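Local coordinates for protein AT-less polyketide synthase (Streptomyces platensis subsp. rosaceus, PDB 4QYR) that probably extends polyketide chains in antibiotic biosynthesis as a ketosynthase domain, with its adjoining linker domain, of a modular AT-less polyketide synthase, at residues 505-509 and 568-572. Residues are numbered along the deposited sequence; the frame is centred on the assembly and turned at random.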
loop_
_atom_site.group_PDB
_atom_site.type_symbol
_atom_site.label_atom_id
_atom_site.label_comp_id
_atom_site.label_asym_id
_atom_site.label_seq_id
_atom_site.Cartn_x
_atom_site.Cartn_y
_atom_site.Cartn_z
ATOM N N ARG A 505 6.940 -20.744 32.785
ATOM C CA ARG A 505 6.413 -21.959 32.161
ATOM C C ARG A 505 5.718 -22.905 33.153
ATOM O O ARG A 505 6.156 -23.066 34.288
ATOM C CB ARG A 505 7.546 -22.710 31.428
ATOM C CG ARG A 505 8.262 -21.882 30.362
ATOM C CD ARG A 505 9.228 -22.699 29.486
ATOM N NE ARG A 505 9.853 -21.856 28.453
ATOM C CZ ARG A 505 10.672 -22.287 27.487
ATOM N NH1 ARG A 505 10.993 -23.573 27.382
ATOM N NH2 ARG A 505 11.177 -21.424 26.611
ATOM N N LEU A 506 4.620 -23.507 32.698
ATOM C CA LEU A 506 3.915 -24.609 33.371
ATOM C C LEU A 506 3.904 -25.853 32.476
ATOM O O LEU A 506 3.678 -25.748 31.273
ATOM C CB LEU A 506 2.471 -24.212 33.694
ATOM C CG LEU A 506 1.477 -25.274 34.187
ATOM C CD1 LEU A 506 1.953 -25.907 35.457
ATOM C CD2 LEU A 506 0.109 -24.664 34.419
ATOM N N GLY A 507 4.118 -27.029 33.054
ATOM C CA GLY A 507 4.029 -28.262 32.291
ATOM C C GLY A 507 3.611 -29.463 33.128
ATOM O O GLY A 507 3.917 -29.526 34.325
ATOM N N PHE A 508 2.920 -30.417 32.503
ATOM C CA PHE A 508 2.554 -31.669 33.160
ATOM C C PHE A 508 2.120 -32.707 32.142
ATOM O O PHE A 508 2.070 -32.409 30.967
ATOM C CB PHE A 508 1.461 -31.448 34.211
ATOM C CG PHE A 508 0.190 -30.856 33.680
ATOM C CD1 PHE A 508 -0.943 -31.634 33.545
ATOM C CD2 PHE A 508 0.106 -29.510 33.377
ATOM C CE1 PHE A 508 -2.128 -31.085 33.082
ATOM C CE2 PHE A 508 -1.074 -28.955 32.914
ATOM C CZ PHE A 508 -2.190 -29.739 32.763
ATOM N N VAL A 509 1.835 -33.932 32.590
ATOM C CA VAL A 509 1.496 -35.037 31.683
ATOM C C VAL A 509 0.186 -35.734 32.061
ATOM O O VAL A 509 -0.010 -36.145 33.205
ATOM C CB VAL A 509 2.624 -36.098 31.628
ATOM C CG1 VAL A 509 2.217 -37.263 30.749
ATOM C CG2 VAL A 509 3.904 -35.482 31.104
ATOM N N THR A 568 8.917 -32.511 30.050
ATOM C CA THR A 568 8.093 -31.407 30.553
ATOM C C THR A 568 8.815 -30.523 31.582
ATOM O O THR A 568 8.837 -29.297 31.443
ATOM C CB THR A 568 6.767 -31.958 31.166
ATOM O OG1 THR A 568 5.729 -31.947 30.175
ATOM C CG2 THR A 568 6.324 -31.150 32.373
ATOM N N ALA A 569 9.430 -31.144 32.587
ATOM C CA ALA A 569 10.115 -30.396 33.636
ATOM C C ALA A 569 11.421 -29.775 33.127
ATOM O O ALA A 569 11.824 -28.712 33.596
ATOM C CB ALA A 569 10.381 -31.291 34.837
ATOM N N LEU A 570 12.081 -30.429 32.174
ATOM C CA LEU A 570 13.260 -29.844 31.536
ATOM C C LEU A 570 12.865 -28.623 30.715
ATOM O O LEU A 570 13.526 -27.580 30.763
ATOM C CB LEU A 570 13.967 -30.858 30.640
ATOM C CG LEU A 570 14.805 -31.931 31.335
ATOM C CD1 LEU A 570 15.317 -32.942 30.317
ATOM C CD2 LEU A 570 15.955 -31.312 32.115
ATOM N N TRP A 571 11.775 -28.761 29.967
ATOM C CA TRP A 571 11.283 -27.686 29.130
ATOM C C TRP A 571 10.967 -26.451 29.961
ATOM O O TRP A 571 11.022 -25.330 29.459
ATOM C CB TRP A 571 10.044 -28.139 28.349
ATOM C CG TRP A 571 9.394 -27.045 27.554
ATOM C CD1 TRP A 571 9.770 -26.595 26.329
ATOM C CD2 TRP A 571 8.261 -26.260 27.938
ATOM N NE1 TRP A 571 8.944 -25.579 25.920
ATOM C CE2 TRP A 571 8.009 -25.352 26.894
ATOM C CE3 TRP A 571 7.435 -26.234 29.065
ATOM C CZ2 TRP A 571 6.961 -24.432 26.942
ATOM C CZ3 TRP A 571 6.392 -25.311 29.113
ATOM C CH2 TRP A 571 6.173 -24.423 28.065
ATOM N N CYS A 572 10.647 -26.651 31.237
ATOM C CA CYS A 572 10.286 -25.532 32.116
ATOM C C CYS A 572 11.473 -24.667 32.547
ATOM O O CYS A 572 11.332 -23.455 32.734
ATOM C CB CYS A 572 9.553 -26.050 33.354
ATOM S SG CYS A 572 7.893 -26.658 32.999
#
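Arg505 lies over one face of the Trp571 indole, where helix 564-572 packs on the central strand of the three-stranded antiparallel sheet in the alpha/beta linker domain beside the ketosynthase. The axes of segments 505-509 and 568-572 run antiparallel (175°) with a closest approach of 7.5 Å. Two measures define the contact: Arg505 CD sits 3.6 Å from the centroid of the six-membered ring of Trp571, almost on its normal, a CH-pi contact, and Arg505 CZ lies 4.3 Å from the centroid of the five-membered ring, a cation-pi contact. The side chain, extended from CG to NE, therefore crosses the indole from one ring to the other, the guanidinium plane tilted 33° from the ring. Arg505 NH1 also donates to Trp571 O (2.7 Å), in the carbonyl plane, so one residue supplies both the aromatic face and the acceptor; a further bond from Arg505 NE to Met502 O probably helps fix the rotation of the guanidinium. With chi1 at 175°, Trp571 carries its indole to the strand, where the CZ3 edge comes 3.5 Å from Leu506 O. Val456 touches the ring from the neighbouring strand, and Trp579 meets it edge-to-face. Leu506 and Phe508 turn away from helix 564-572, and their side chains touch helix 513-524. At Gly507, with no side chain between, Thr568 sets its methyl CG2 3.3 Å from the carbonyl carbon C of Gly507, while Cys572 SG lies 3.8 Å from Gly507 N.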